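Local coordinates for protein RNA-dependent RNA Polymerase (Bombyx mori cytoplasmic polyhedrosis virus, PDB 6TZ0) that acts as the viral RNA-directed RNA polymerase, synthesising plus strands from the double-stranded genome in transcription and complementary minus strands in genome replication, at residues S795-L800 with D822-L827; K810-V815 with M828-P833; I909-L914 with E1000-K1005. One frame throughout, in Å; residues are numbered along the deposited sequence.

Three contacts within one corner of the polymerase illustrate how chemistry follows position in a fold. Interactions 1 and 2 both involve the strand 827-831, the middle member of a small antiparallel sheet: residues 795-800 meet its beginning at the surface, whereas residues 810-815 pair along its buried length. They meet where Val-796 packs on Met-828. Interaction 3 joins two helix ends from further along the chain and reaches interaction 2 through Leu-832 and Leu-914. Polar groups and carboxylates mark the surface contact, backbone bonds over an apolar face mark the hairpin, and almost purely aliphatic packing marks the partly buried helix contact.

Interaction 1: residues S795-L800 with D822-L827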
ATOM      1  N   SER A 795     -30.467   8.027 -24.312  1.00 93.40           N
ATOM      2  CA  SER A 795     -31.343   7.277 -25.198  1.00 93.40           C
ATOM      3  C   SER A 795     -32.793   7.571 -24.853  1.00 93.40           C
ATOM      4  O   SER A 795     -33.178   7.548 -23.683  1.00 93.40           O
ATOM      5  CB  SER A 795     -31.051   5.781 -25.100  1.00 93.40           C
ATOM      6  OG  SER A 795     -31.288   5.296 -23.793  1.00 93.40           O
ATOM      7  N   VAL A 796     -33.585   7.892 -25.867  1.00 95.95           N
ATOM      8  CA  VAL A 796     -34.972   8.292 -25.686  1.00 95.95           C
ATOM      9  C   VAL A 796     -35.843   7.462 -26.622  1.00 95.95           C
ATOM     10  O   VAL A 796     -35.418   7.072 -27.713  1.00 95.95           O
ATOM     11  CB  VAL A 796     -35.160   9.809 -25.931  1.00 95.95           C
ATOM     12  CG1 VAL A 796     -34.458  10.624 -24.857  1.00 95.95           C
ATOM     13  CG2 VAL A 796     -34.575  10.189 -27.261  1.00 95.95           C
ATOM     14  N   ASP A 797     -37.067   7.187 -26.184  1.00 99.58           N
ATOM     15  CA  ASP A 797     -37.944   6.272 -26.899  1.00 99.58           C
ATOM     16  C   ASP A 797     -38.532   6.952 -28.133  1.00 99.58           C
ATOM     17  O   ASP A 797     -38.665   8.176 -28.185  1.00 99.58           O
ATOM     18  CB  ASP A 797     -39.056   5.782 -25.969  1.00 99.58           C
ATOM     19  CG  ASP A 797     -39.746   4.529 -26.478  1.00 99.58           C
ATOM     20  OD1 ASP A 797     -39.388   4.036 -27.569  1.00 99.58           O
ATOM     21  OD2 ASP A 797     -40.647   4.029 -25.774  1.00 99.58           O
ATOM     22  N   ASN A 798     -38.885   6.139 -29.134  1.00101.55           N
ATOM     23  CA  ASN A 798     -39.295   6.672 -30.433  1.00101.55           C
ATOM     24  C   ASN A 798     -40.696   7.258 -30.403  1.00101.55           C
ATOM     25  O   ASN A 798     -40.936   8.322 -30.983  1.00101.55           O
ATOM     26  CB  ASN A 798     -39.221   5.587 -31.500  1.00101.55           C
ATOM     27  CG  ASN A 798     -37.814   5.226 -31.850  1.00101.55           C
ATOM     28  OD1 ASN A 798     -36.947   6.095 -31.941  1.00101.55           O
ATOM     29  ND2 ASN A 798     -37.565   3.942 -32.062  1.00101.55           N
ATOM     30  N   LYS A 799     -41.639   6.569 -29.759  1.00100.30           N
ATOM     31  CA  LYS A 799     -42.982   7.120 -29.621  1.00100.30           C
ATOM     32  C   LYS A 799     -42.983   8.311 -28.670  1.00100.30           C
ATOM     33  O   LYS A 799     -43.804   9.225 -28.807  1.00100.30           O
ATOM     34  CB  LYS A 799     -43.941   6.023 -29.144  1.00100.30           C
ATOM     35  CG  LYS A 799     -45.402   6.436 -29.073  1.00100.30           C
ATOM     36  CD  LYS A 799     -45.940   6.737 -30.466  1.00100.30           C
ATOM     37  CE  LYS A 799     -47.415   7.094 -30.431  1.00100.30           C
ATOM     38  NZ  LYS A 799     -47.646   8.385 -29.726  1.00100.30           N
ATOM     39  N   LEU A 800     -42.029   8.336 -27.741  1.00 98.28           N
ATOM     40  CA  LEU A 800     -41.892   9.375 -26.736  1.00 98.28           C
ATOM     41  C   LEU A 800     -40.831  10.410 -27.107  1.00 98.28           C
ATOM     42  O   LEU A 800     -40.357  11.137 -26.234  1.00 98.28           O
ATOM     43  CB  LEU A 800     -41.563   8.733 -25.384  1.00 98.28           C
ATOM     44  CG  LEU A 800     -42.648   8.117 -24.486  1.00 98.28           C
ATOM     45  CD1 LEU A 800     -43.316   6.879 -25.063  1.00 98.28           C
ATOM     46  CD2 LEU A 800     -42.014   7.737 -23.172  1.00 98.28           C
ATOM     47  N   ASP A 822     -33.005   1.368 -38.302  1.00114.66           N
ATOM     48  CA  ASP A 822     -32.460   0.039 -38.059  1.00114.66           C
ATOM     49  C   ASP A 822     -32.771  -0.461 -36.653  1.00114.66           C
ATOM     50  O   ASP A 822     -32.964  -1.664 -36.449  1.00114.66           O
ATOM     51  CB  ASP A 822     -30.951   0.049 -38.300  1.00114.66           C
ATOM     52  CG  ASP A 822     -30.596   0.274 -39.758  1.00114.66           C
ATOM     53  OD1 ASP A 822     -31.409  -0.090 -40.634  1.00114.66           O
ATOM     54  OD2 ASP A 822     -29.500   0.807 -40.030  1.00114.66           O
ATOM     55  N   PHE A 823     -32.827   0.441 -35.677  1.00111.43           N
ATOM     56  CA  PHE A 823     -32.978   0.062 -34.283  1.00111.43           C
ATOM     57  C   PHE A 823     -34.054   0.910 -33.623  1.00111.43           C
ATOM     58  O   PHE A 823     -34.617   1.826 -34.226  1.00111.43           O
ATOM     59  CB  PHE A 823     -31.658   0.215 -33.522  1.00111.43           C
ATOM     60  CG  PHE A 823     -30.577  -0.705 -34.000  1.00111.43           C
ATOM     61  CD1 PHE A 823     -30.513  -2.016 -33.552  1.00111.43           C
ATOM     62  CD2 PHE A 823     -29.629  -0.260 -34.906  1.00111.43           C
ATOM     63  CE1 PHE A 823     -29.514  -2.866 -33.994  1.00111.43           C
ATOM     64  CE2 PHE A 823     -28.631  -1.103 -35.355  1.00111.43           C
ATOM     65  CZ  PHE A 823     -28.573  -2.408 -34.897  1.00111.43           C
ATOM     66  N   ASP A 824     -34.338   0.578 -32.370  1.00108.17           N
ATOM     67  CA  ASP A 824     -35.264   1.328 -31.540  1.00108.17           C
ATOM     68  C   ASP A 824     -34.487   2.180 -30.539  1.00108.17           C
ATOM     69  O   ASP A 824     -33.342   1.875 -30.191  1.00108.17           O
ATOM     70  CB  ASP A 824     -36.209   0.366 -30.811  1.00108.17           C
ATOM     71  CG  ASP A 824     -37.401   1.063 -30.169  1.00108.17           C
ATOM     72  OD1 ASP A 824     -37.534   2.300 -30.294  1.00108.17           O
ATOM     73  OD2 ASP A 824     -38.208   0.365 -29.522  1.00108.17           O
ATOM     74  N   SER A 825     -35.135   3.260 -30.085  1.00104.40           N
ATOM     75  CA  SER A 825     -34.680   4.145 -29.004  1.00104.40           C
ATOM     76  C   SER A 825     -33.325   4.788 -29.327  1.00104.40           C
ATOM     77  O   SER A 825     -32.293   4.467 -28.736  1.00104.40           O
ATOM     78  CB  SER A 825     -34.631   3.414 -27.654  1.00104.40           C
ATOM     79  OG  SER A 825     -33.575   2.471 -27.599  1.00104.40           O
ATOM     80  N   THR A 826     -33.354   5.682 -30.314  1.00 99.38           N
ATOM     81  CA  THR A 826     -32.183   6.493 -30.616  1.00 99.38           C
ATOM     82  C   THR A 826     -31.885   7.464 -29.476  1.00 99.38           C
ATOM     83  O   THR A 826     -32.730   7.755 -28.625  1.00 99.38           O
ATOM     84  CB  THR A 826     -32.372   7.274 -31.918  1.00 99.38           C
ATOM     85  OG1 THR A 826     -31.169   7.985 -32.234  1.00 99.38           O
ATOM     86  CG2 THR A 826     -33.529   8.256 -31.803  1.00 99.38           C
ATOM     87  N   LEU A 827     -30.660   7.972 -29.470  1.00 92.73           N
ATOM     88  CA  LEU A 827     -30.186   8.792 -28.370  1.00 92.73           C
ATOM     89  C   LEU A 827     -30.227  10.270 -28.734  1.00 92.73           C
ATOM     90  O   LEU A 827     -29.941  10.662 -29.866  1.00 92.73           O
ATOM     91  CB  LEU A 827     -28.778   8.360 -27.942  1.00 92.73           C
ATOM     92  CG  LEU A 827     -27.575   8.347 -28.890  1.00 92.73           C
ATOM     93  CD1 LEU A 827     -26.786   9.648 -28.844  1.00 92.73           C
ATOM     94  CD2 LEU A 827     -26.679   7.167 -28.559  1.00 92.73           C
TER
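The carboxylates of Asp-797 and Asp-824 approach each other obliquely, OD1 to OD1, with their planes 48° apart, and the amide plane of Asn-798 is turned 25° from the carboxylate of Asp-824. The two acids come no nearer than 3.7 Å, between Asp-797 OD1 and Asp-824 OD1, a proximity of like charges that would probably be costly if it were shut away from water. Asn-798 N donates to Asp-797 OD1 at 2.7 Å from above the carboxylate plane, which may offset part of that charge. Asp-824 carries its CG anti to the backbone N (chi1 -167°), which takes OD1 over to the segment 795-800.

Behind these polar ends the backbones carry the contact. Val-796 N donates to Thr-826 O at 2.9 Å in an almost straight hydrogen bond, the donor being somewhat tilted from the carbonyl plane. The CG2 methyl of Val-796 rests against the same oxygen, with 3.3 Å between Val-796 CG2 and Thr-826 O. Val-796 O in turn receives a CA-H...O contact from Ser-825, whose CA lies 3.3 Å from it. Ser-825 has a positive phi, and its OG turns back to hydrogen-bond Asp-824 O within its own loop. Tyr-801 of the following helix touches both Val-796 and Thr-826.

Further along, Ser-795 and Leu-827 form an antiparallel non-hydrogen-bonded pair, with their side chains on one face and their CA atoms 3.7 Å apart. The whole therefore illustrates how two antiparallel strands part at the end of their pairing: one last backbone bond, then surface loops whose polar side chains crowd together. Within the same sheet, the side chain of Arg-791, a residue of an ATP site that holds no ATP in this chain, is about 7 Å from that of Leu-827.

Interaction 2: residues K810-V815 with M828-P833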
ATOM      1  N   LYS A 810     -37.927  24.163 -24.275  1.00 86.09           N
ATOM      2  CA  LYS A 810     -38.322  25.488 -23.803  1.00 86.09           C
ATOM      3  C   LYS A 810     -37.331  26.055 -22.799  1.00 86.09           C
ATOM      4  O   LYS A 810     -37.199  27.278 -22.686  1.00 86.09           O
ATOM      5  CB  LYS A 810     -39.713  25.454 -23.177  1.00 86.09           C
ATOM      6  CG  LYS A 810     -40.836  25.215 -24.153  1.00 86.09           C
ATOM      7  CD  LYS A 810     -42.176  25.391 -23.471  1.00 86.09           C
ATOM      8  CE  LYS A 810     -42.434  24.275 -22.487  1.00 86.09           C
ATOM      9  NZ  LYS A 810     -42.564  22.975 -23.193  1.00 86.09           N
ATOM     10  N   TYR A 811     -36.633  25.195 -22.063  1.00 83.36           N
ATOM     11  CA  TYR A 811     -35.704  25.647 -21.042  1.00 83.36           C
ATOM     12  C   TYR A 811     -34.249  25.364 -21.374  1.00 83.36           C
ATOM     13  O   TYR A 811     -33.367  25.964 -20.757  1.00 83.36           O
ATOM     14  CB  TYR A 811     -36.045  24.996 -19.695  1.00 83.36           C
ATOM     15  CG  TYR A 811     -37.409  25.378 -19.170  1.00 83.36           C
ATOM     16  CD1 TYR A 811     -37.614  26.596 -18.534  1.00 83.36           C
ATOM     17  CD2 TYR A 811     -38.493  24.524 -19.316  1.00 83.36           C
ATOM     18  CE1 TYR A 811     -38.861  26.949 -18.058  1.00 83.36           C
ATOM     19  CE2 TYR A 811     -39.741  24.867 -18.843  1.00 83.36           C
ATOM     20  CZ  TYR A 811     -39.918  26.079 -18.215  1.00 83.36           C
ATOM     21  OH  TYR A 811     -41.161  26.424 -17.739  1.00 83.36           O
ATOM     22  N   MET A 812     -33.977  24.471 -22.321  1.00 85.30           N
ATOM     23  CA  MET A 812     -32.621  24.080 -22.666  1.00 85.30           C
ATOM     24  C   MET A 812     -32.456  24.098 -24.179  1.00 85.30           C
ATOM     25  O   MET A 812     -33.406  24.335 -24.929  1.00 85.30           O
ATOM     26  CB  MET A 812     -32.286  22.683 -22.129  1.00 85.30           C
ATOM     27  CG  MET A 812     -32.276  22.565 -20.624  1.00 85.30           C
ATOM     28  SD  MET A 812     -31.801  20.911 -20.111  1.00 85.30           S
ATOM     29  CE  MET A 812     -33.279  20.001 -20.521  1.00 85.30           C
ATOM     30  N   THR A 813     -31.229  23.840 -24.623  1.00 82.06           N
ATOM     31  CA  THR A 813     -30.915  23.669 -26.033  1.00 82.06           C
ATOM     32  C   THR A 813     -30.500  22.224 -26.260  1.00 82.06           C
ATOM     33  O   THR A 813     -29.600  21.720 -25.582  1.00 82.06           O
ATOM     34  CB  THR A 813     -29.803  24.617 -26.480  1.00 82.06           C
ATOM     35  OG1 THR A 813     -28.583  24.265 -25.823  1.00 82.06           O
ATOM     36  CG2 THR A 813     -30.159  26.053 -26.117  1.00 82.06           C
ATOM     37  N   LEU A 814     -31.156  21.561 -27.212  1.00 85.39           N
ATOM     38  CA  LEU A 814     -31.005  20.128 -27.405  1.00 85.39           C
ATOM     39  C   LEU A 814     -30.682  19.850 -28.866  1.00 85.39           C
ATOM     40  O   LEU A 814     -31.237  20.490 -29.763  1.00 85.39           O
ATOM     41  CB  LEU A 814     -32.279  19.367 -26.996  1.00 85.39           C
ATOM     42  CG  LEU A 814     -32.665  19.226 -25.514  1.00 85.39           C
ATOM     43  CD1 LEU A 814     -33.343  20.474 -24.961  1.00 85.39           C
ATOM     44  CD2 LEU A 814     -33.550  18.025 -25.285  1.00 85.39           C
ATOM     45  N   VAL A 815     -29.783  18.899 -29.100  1.00 86.69           N
ATOM     46  CA  VAL A 815     -29.359  18.518 -30.443  1.00 86.69           C
ATOM     47  C   VAL A 815     -30.010  17.185 -30.778  1.00 86.69           C
ATOM     48  O   VAL A 815     -29.775  16.182 -30.094  1.00 86.69           O
ATOM     49  CB  VAL A 815     -27.830  18.433 -30.552  1.00 86.69           C
ATOM     50  CG1 VAL A 815     -27.425  17.951 -31.929  1.00 86.69           C
ATOM     51  CG2 VAL A 815     -27.208  19.785 -30.248  1.00 86.69           C
ATOM     52  N   MET A 828     -30.594  11.083 -27.750  1.00 89.94           N
ATOM     53  CA  MET A 828     -30.768  12.516 -27.920  1.00 89.94           C
ATOM     54  C   MET A 828     -29.644  13.249 -27.203  1.00 89.94           C
ATOM     55  O   MET A 828     -29.305  12.920 -26.063  1.00 89.94           O
ATOM     56  CB  MET A 828     -32.123  12.961 -27.370  1.00 89.94           C
ATOM     57  CG  MET A 828     -32.513  14.387 -27.675  1.00 89.94           C
ATOM     58  SD  MET A 828     -34.076  14.810 -26.878  1.00 89.94           S
ATOM     59  CE  MET A 828     -35.265  13.937 -27.878  1.00 89.94           C
ATOM     60  N   SER A 829     -29.068  14.237 -27.876  1.00 84.35           N
ATOM     61  CA  SER A 829     -27.966  15.018 -27.333  1.00 84.35           C
ATOM     62  C   SER A 829     -28.520  16.288 -26.697  1.00 84.35           C
ATOM     63  O   SER A 829     -29.110  17.123 -27.388  1.00 84.35           O
ATOM     64  CB  SER A 829     -26.957  15.359 -28.429  1.00 84.35           C
ATOM     65  OG  SER A 829     -25.899  16.155 -27.928  1.00 84.35           O
ATOM     66  N   LEU A 830     -28.342  16.427 -25.386  1.00 78.08           N
ATOM     67  CA  LEU A 830     -28.668  17.670 -24.704  1.00 78.08           C
ATOM     68  C   LEU A 830     -27.421  18.230 -24.043  1.00 78.08           C
ATOM     69  O   LEU A 830     -26.607  17.487 -23.489  1.00 78.08           O
ATOM     70  CB  LEU A 830     -29.788  17.509 -23.652  1.00 78.08           C
ATOM     71  CG  LEU A 830     -29.625  16.733 -22.345  1.00 78.08           C
ATOM     72  CD1 LEU A 830     -30.575  17.286 -21.314  1.00 78.08           C
ATOM     73  CD2 LEU A 830     -29.958  15.277 -22.569  1.00 78.08           C
ATOM     74  N   ILE A 831     -27.270  19.543 -24.121  1.00 70.27           N
ATOM     75  CA  ILE A 831     -26.165  20.246 -23.489  1.00 70.27           C
ATOM     76  C   ILE A 831     -26.728  21.115 -22.372  1.00 70.27           C
ATOM     77  O   ILE A 831     -27.743  21.803 -22.548  1.00 70.27           O
ATOM     78  CB  ILE A 831     -25.349  21.049 -24.519  1.00 70.27           C
ATOM     79  CG1 ILE A 831     -26.234  21.981 -25.334  1.00 70.27           C
ATOM     80  CG2 ILE A 831     -24.641  20.104 -25.471  1.00 70.27           C
ATOM     81  CD1 ILE A 831     -25.476  22.908 -26.200  1.00 70.27           C
ATOM     82  N   LEU A 832     -26.117  21.025 -21.211  1.00 63.15           N
ATOM     83  CA  LEU A 832     -26.600  21.735 -20.044  1.00 63.15           C
ATOM     84  C   LEU A 832     -26.233  23.216 -20.122  1.00 63.15           C
ATOM     85  O   LEU A 832     -25.231  23.577 -20.744  1.00 63.15           O
ATOM     86  CB  LEU A 832     -26.044  21.083 -18.778  1.00 63.15           C
ATOM     87  CG  LEU A 832     -24.559  20.738 -18.641  1.00 63.15           C
ATOM     88  CD1 LEU A 832     -23.709  21.882 -18.103  1.00 63.15           C
ATOM     89  CD2 LEU A 832     -24.421  19.508 -17.764  1.00 63.15           C
ATOM     90  N   PRO A 833     -27.053  24.095 -19.549  1.00 61.27           N
ATOM     91  CA  PRO A 833     -26.718  25.522 -19.562  1.00 61.27           C
ATOM     92  C   PRO A 833     -25.576  25.829 -18.610  1.00 61.27           C
ATOM     93  O   PRO A 833     -25.224  25.034 -17.737  1.00 61.27           O
ATOM     94  CB  PRO A 833     -28.016  26.195 -19.107  1.00 61.27           C
ATOM     95  CG  PRO A 833     -28.698  25.165 -18.292  1.00 61.27           C
ATOM     96  CD  PRO A 833     -28.374  23.855 -18.939  1.00 61.27           C
TER
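Val-815 and Ser-829 exchange two backbone hydrogen bonds and thereby make the hydrogen-bonded pair of an antiparallel hairpin. Val-815 N reaches Ser-829 O at 2.6 Å, and Ser-829 N returns to Val-815 O at 3.0 Å. In both the donor lies close to the prolongation of the acceptor carbonyl, while the hydrogen of the longer bond is more bent away from the line. Their side chains share a face and touch, Val-815 CB lying 3.8 Å from Ser-829 CB.

One residue along, Leu-814 and Leu-830 form the non-hydrogen-bonded pair, and their side chains run side by side in the same direction, with Leu-814 CG 3.8 Å from Leu-830 CB. Leu-814 holds CG anti to its carbonyl carbon (chi1 -72°), and its CD2 branch extends to the thioether of Met-828, 3.6 Å from SD. At the other end of this apolar row Met-812 is bent at its last torsion, and its methyl, CE, lies 3.9 Å from Leu-830 CD1. Two methionines thus flank the paired leucines.

Over the other face, Thr-813 meets Ile-831. The first torsion of Ile-831 (chi1 54°) sets CG1 between the backbone N and the carbonyl carbon, bringing that branch towards the threonine hydroxyl, with Thr-813 OG1 3.3 Å from Ile-831 CG1. The strands run antiparallel with their directions 149° apart, and they open from the leucine pair towards Thr-813 and Ile-831.

Strand 827-831 is the central one of three: Met-828 and Leu-830 also bond through their backbones to Leu-794 and Phe-792 of strand 791-795, the strand that bears the ATP-binding Arg-791. Helix 801-808 packs on Leu-814 and Met-828, helix 902-911 on Met-812, and helix 20-35 on Ile-831 and Pro-833, so that helices flank the hairpin on both faces.

Interaction 3: residues I909-L914 with E1000-K1005; sequences IDLNIL and EVIVAK
Leu-911 of the segment 909-914 reaches into the angle between three side chains of the segment 1000-1005, and each of its two methyl branches has its own neighbours. CG stands anti to the carbonyl carbon (chi1 -70°), which sends the fork across to the other helix. CD1 meets the end of Ile-1002, with Leu-911 CD1 and Ile-1002 CD1 3.7 Å apart and the two side chains running obliquely. Leu-911 CD2 touches both Val-1001 CG2 (3.8 Å), where leucine and valine slide past each other in opposite directions, and Lys-1005 CG (3.9 Å), where it rests on the aliphatic part of the lysine.

Val-1001 and Lys-1005 can both meet one methyl because they are a helical turn apart, a spacing kept by the backbone bond from Lys-1005 N to Val-1001 O. Ile-1002 completes the set. Its second torsion (chi2 -61°) sets CD1 between CA and CG2, turned towards the segment 909-914, and this one methyl also serves Ile-913, whose CD1 comes to 4.0 Å from Ile-1002 CD1 with the side chains nearly at right angles. Between Leu-911 and Ile-913 the chain turns at Asn-912, the first residue after the helix, which has a positive phi, and Leu-911 and Ile-913, on either side of it in sequence, both meet Ile-1002.

Neighbouring elements close around this point, with Leu-808 of helix 801-808 touching Ile-1002 and Leu-794 of strand 791-795 touching Ile-913. At the outer margin Asp-910 OD2 and Lys-1005 NZ are 4.2 Å apart, beyond a salt bridge. No hydrogen bond spans the two segments; shape and the burial of methyl groups hold them together, with opposite charges adding at most a weak attraction.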
ATOM      1  N   ILE A 909     -31.702  19.418 -12.382  1.00 72.86           N
ATOM      2  CA  ILE A 909     -31.293  18.755 -11.147  1.00 72.86           C
ATOM      3  C   ILE A 909     -32.504  18.219 -10.382  1.00 72.86           C
ATOM      4  O   ILE A 909     -32.372  17.269  -9.602  1.00 72.86           O
ATOM      5  CB  ILE A 909     -30.414  19.707 -10.302  1.00 72.86           C
ATOM      6  CG1 ILE A 909     -29.661  18.944  -9.214  1.00 72.86           C
ATOM      7  CG2 ILE A 909     -31.230  20.797  -9.652  1.00 72.86           C
ATOM      8  CD1 ILE A 909     -28.710  17.913  -9.757  1.00 72.86           C
ATOM      9  N   ASP A 910     -33.700  18.756 -10.638  1.00 78.15           N
ATOM     10  CA  ASP A 910     -34.913  18.228 -10.028  1.00 78.15           C
ATOM     11  C   ASP A 910     -35.353  16.930 -10.693  1.00 78.15           C
ATOM     12  O   ASP A 910     -35.762  15.987 -10.007  1.00 78.15           O
ATOM     13  CB  ASP A 910     -36.022  19.277 -10.117  1.00 78.15           C
ATOM     14  CG  ASP A 910     -37.197  18.984  -9.204  1.00 78.15           C
ATOM     15  OD1 ASP A 910     -37.148  18.004  -8.430  1.00 78.15           O
ATOM     16  OD2 ASP A 910     -38.189  19.740  -9.270  1.00 78.15           O
ATOM     17  N   LEU A 911     -35.273  16.857 -12.021  1.00 80.48           N
ATOM     18  CA  LEU A 911     -35.797  15.703 -12.743  1.00 80.48           C
ATOM     19  C   LEU A 911     -34.837  14.524 -12.801  1.00 80.48           C
ATOM     20  O   LEU A 911     -35.236  13.477 -13.327  1.00 80.48           O
ATOM     21  CB  LEU A 911     -36.195  16.107 -14.162  1.00 80.48           C
ATOM     22  CG  LEU A 911     -37.432  16.996 -14.225  1.00 80.48           C
ATOM     23  CD1 LEU A 911     -37.645  17.468 -15.631  1.00 80.48           C
ATOM     24  CD2 LEU A 911     -38.652  16.248 -13.721  1.00 80.48           C
ATOM     25  N   ASN A 912     -33.606  14.677 -12.294  1.00 79.82           N
ATOM     26  CA  ASN A 912     -32.607  13.601 -12.190  1.00 79.82           C
ATOM     27  C   ASN A 912     -32.271  12.986 -13.548  1.00 79.82           C
ATOM     28  O   ASN A 912     -32.052  11.779 -13.664  1.00 79.82           O
ATOM     29  CB  ASN A 912     -33.053  12.515 -11.206  1.00 79.82           C
ATOM     30  CG  ASN A 912     -33.070  12.995  -9.778  1.00 79.82           C
ATOM     31  OD1 ASN A 912     -34.130  13.158  -9.178  1.00 79.82           O
ATOM     32  ND2 ASN A 912     -31.889  13.195  -9.211  1.00 79.82           N
ATOM     33  N   ILE A 913     -32.235  13.825 -14.585  1.00 79.87           N
ATOM     34  CA  ILE A 913     -31.926  13.336 -15.923  1.00 79.87           C
ATOM     35  C   ILE A 913     -30.454  12.948 -16.027  1.00 79.87           C
ATOM     36  O   ILE A 913     -30.109  11.950 -16.674  1.00 79.87           O
ATOM     37  CB  ILE A 913     -32.342  14.394 -16.963  1.00 79.87           C
ATOM     38  CG1 ILE A 913     -33.856  14.586 -16.916  1.00 79.87           C
ATOM     39  CG2 ILE A 913     -31.933  13.999 -18.373  1.00 79.87           C
ATOM     40  CD1 ILE A 913     -34.352  15.749 -17.732  1.00 79.87           C
ATOM     41  N   LEU A 914     -29.575  13.668 -15.335  1.00 77.48           N
ATOM     42  CA  LEU A 914     -28.145  13.372 -15.339  1.00 77.48           C
ATOM     43  C   LEU A 914     -27.756  12.186 -14.467  1.00 77.48           C
ATOM     44  O   LEU A 914     -26.559  11.943 -14.291  1.00 77.48           O
ATOM     45  CB  LEU A 914     -27.351  14.606 -14.913  1.00 77.48           C
ATOM     46  CG  LEU A 914     -26.801  15.491 -16.033  1.00 77.48           C
ATOM     47  CD1 LEU A 914     -27.878  16.088 -16.908  1.00 77.48           C
ATOM     48  CD2 LEU A 914     -25.971  16.595 -15.412  1.00 77.48           C
ATOM     49  N   GLU A1000     -43.865  11.215 -17.891  1.00 99.86           N
ATOM     50  CA  GLU A1000     -44.977  11.855 -17.197  1.00 99.86           C
ATOM     51  C   GLU A1000     -44.516  13.074 -16.409  1.00 99.86           C
ATOM     52  O   GLU A1000     -45.153  14.132 -16.461  1.00 99.86           O
ATOM     53  CB  GLU A1000     -45.670  10.850 -16.277  1.00 99.86           C
ATOM     54  CG  GLU A1000     -46.834  11.428 -15.483  1.00 99.86           C
ATOM     55  CD  GLU A1000     -48.014  11.833 -16.352  1.00 99.86           C
ATOM     56  OE1 GLU A1000     -48.205  11.237 -17.434  1.00 99.86           O
ATOM     57  OE2 GLU A1000     -48.758  12.749 -15.948  1.00 99.86           O
ATOM     58  N   VAL A1001     -43.381  12.974 -15.717  1.00 97.02           N
ATOM     59  CA  VAL A1001     -42.903  14.143 -14.992  1.00 97.02           C
ATOM     60  C   VAL A1001     -42.163  15.123 -15.898  1.00 97.02           C
ATOM     61  O   VAL A1001     -42.103  16.313 -15.560  1.00 97.02           O
ATOM     62  CB  VAL A1001     -42.041  13.759 -13.772  1.00 97.02           C
ATOM     63  CG1 VAL A1001     -42.844  12.891 -12.813  1.00 97.02           C
ATOM     64  CG2 VAL A1001     -40.752  13.079 -14.175  1.00 97.02           C
ATOM     65  N   ILE A1002     -41.647  14.675 -17.054  1.00 94.87           N
ATOM     66  CA  ILE A1002     -41.190  15.620 -18.081  1.00 94.87           C
ATOM     67  C   ILE A1002     -42.346  16.509 -18.536  1.00 94.87           C
ATOM     68  O   ILE A1002     -42.205  17.731 -18.648  1.00 94.87           O
ATOM     69  CB  ILE A1002     -40.554  14.882 -19.276  1.00 94.87           C
ATOM     70  CG1 ILE A1002     -39.278  14.146 -18.878  1.00 94.87           C
ATOM     71  CG2 ILE A1002     -40.223  15.846 -20.405  1.00 94.87           C
ATOM     72  CD1 ILE A1002     -38.190  15.026 -18.367  1.00 94.87           C
ATOM     73  N   VAL A1003     -43.513  15.910 -18.773  1.00 95.42           N
ATOM     74  CA  VAL A1003     -44.677  16.685 -19.201  1.00 95.42           C
ATOM     75  C   VAL A1003     -45.203  17.547 -18.058  1.00 95.42           C
ATOM     76  O   VAL A1003     -45.560  18.716 -18.257  1.00 95.42           O
ATOM     77  CB  VAL A1003     -45.760  15.740 -19.760  1.00 95.42           C
ATOM     78  CG1 VAL A1003     -47.055  16.485 -20.052  1.00 95.42           C
ATOM     79  CG2 VAL A1003     -45.265  15.077 -21.029  1.00 95.42           C
ATOM     80  N   ALA A1004     -45.212  17.007 -16.838  1.00 94.79           N
ATOM     81  CA  ALA A1004     -45.848  17.701 -15.723  1.00 94.79           C
ATOM     82  C   ALA A1004     -45.011  18.876 -15.226  1.00 94.79           C
ATOM     83  O   ALA A1004     -45.553  19.955 -14.965  1.00 94.79           O
ATOM     84  CB  ALA A1004     -46.119  16.717 -14.587  1.00 94.79           C
ATOM     85  N   LYS A1005     -43.698  18.700 -15.097  1.00 92.28           N
ATOM     86  CA  LYS A1005     -42.848  19.712 -14.489  1.00 92.28           C
ATOM     87  C   LYS A1005     -42.386  20.790 -15.461  1.00 92.28           C
ATOM     88  O   LYS A1005     -41.656  21.693 -15.046  1.00 92.28           O
ATOM     89  CB  LYS A1005     -41.621  19.050 -13.850  1.00 92.28           C
ATOM     90  CG  LYS A1005     -41.939  18.088 -12.719  1.00 92.28           C
ATOM     91  CD  LYS A1005     -42.472  18.830 -11.507  1.00 92.28           C
ATOM     92  CE  LYS A1005     -42.803  17.882 -10.366  1.00 92.28           C
ATOM     93  NZ  LYS A1005     -41.579  17.270  -9.778  1.00 92.28           N
TER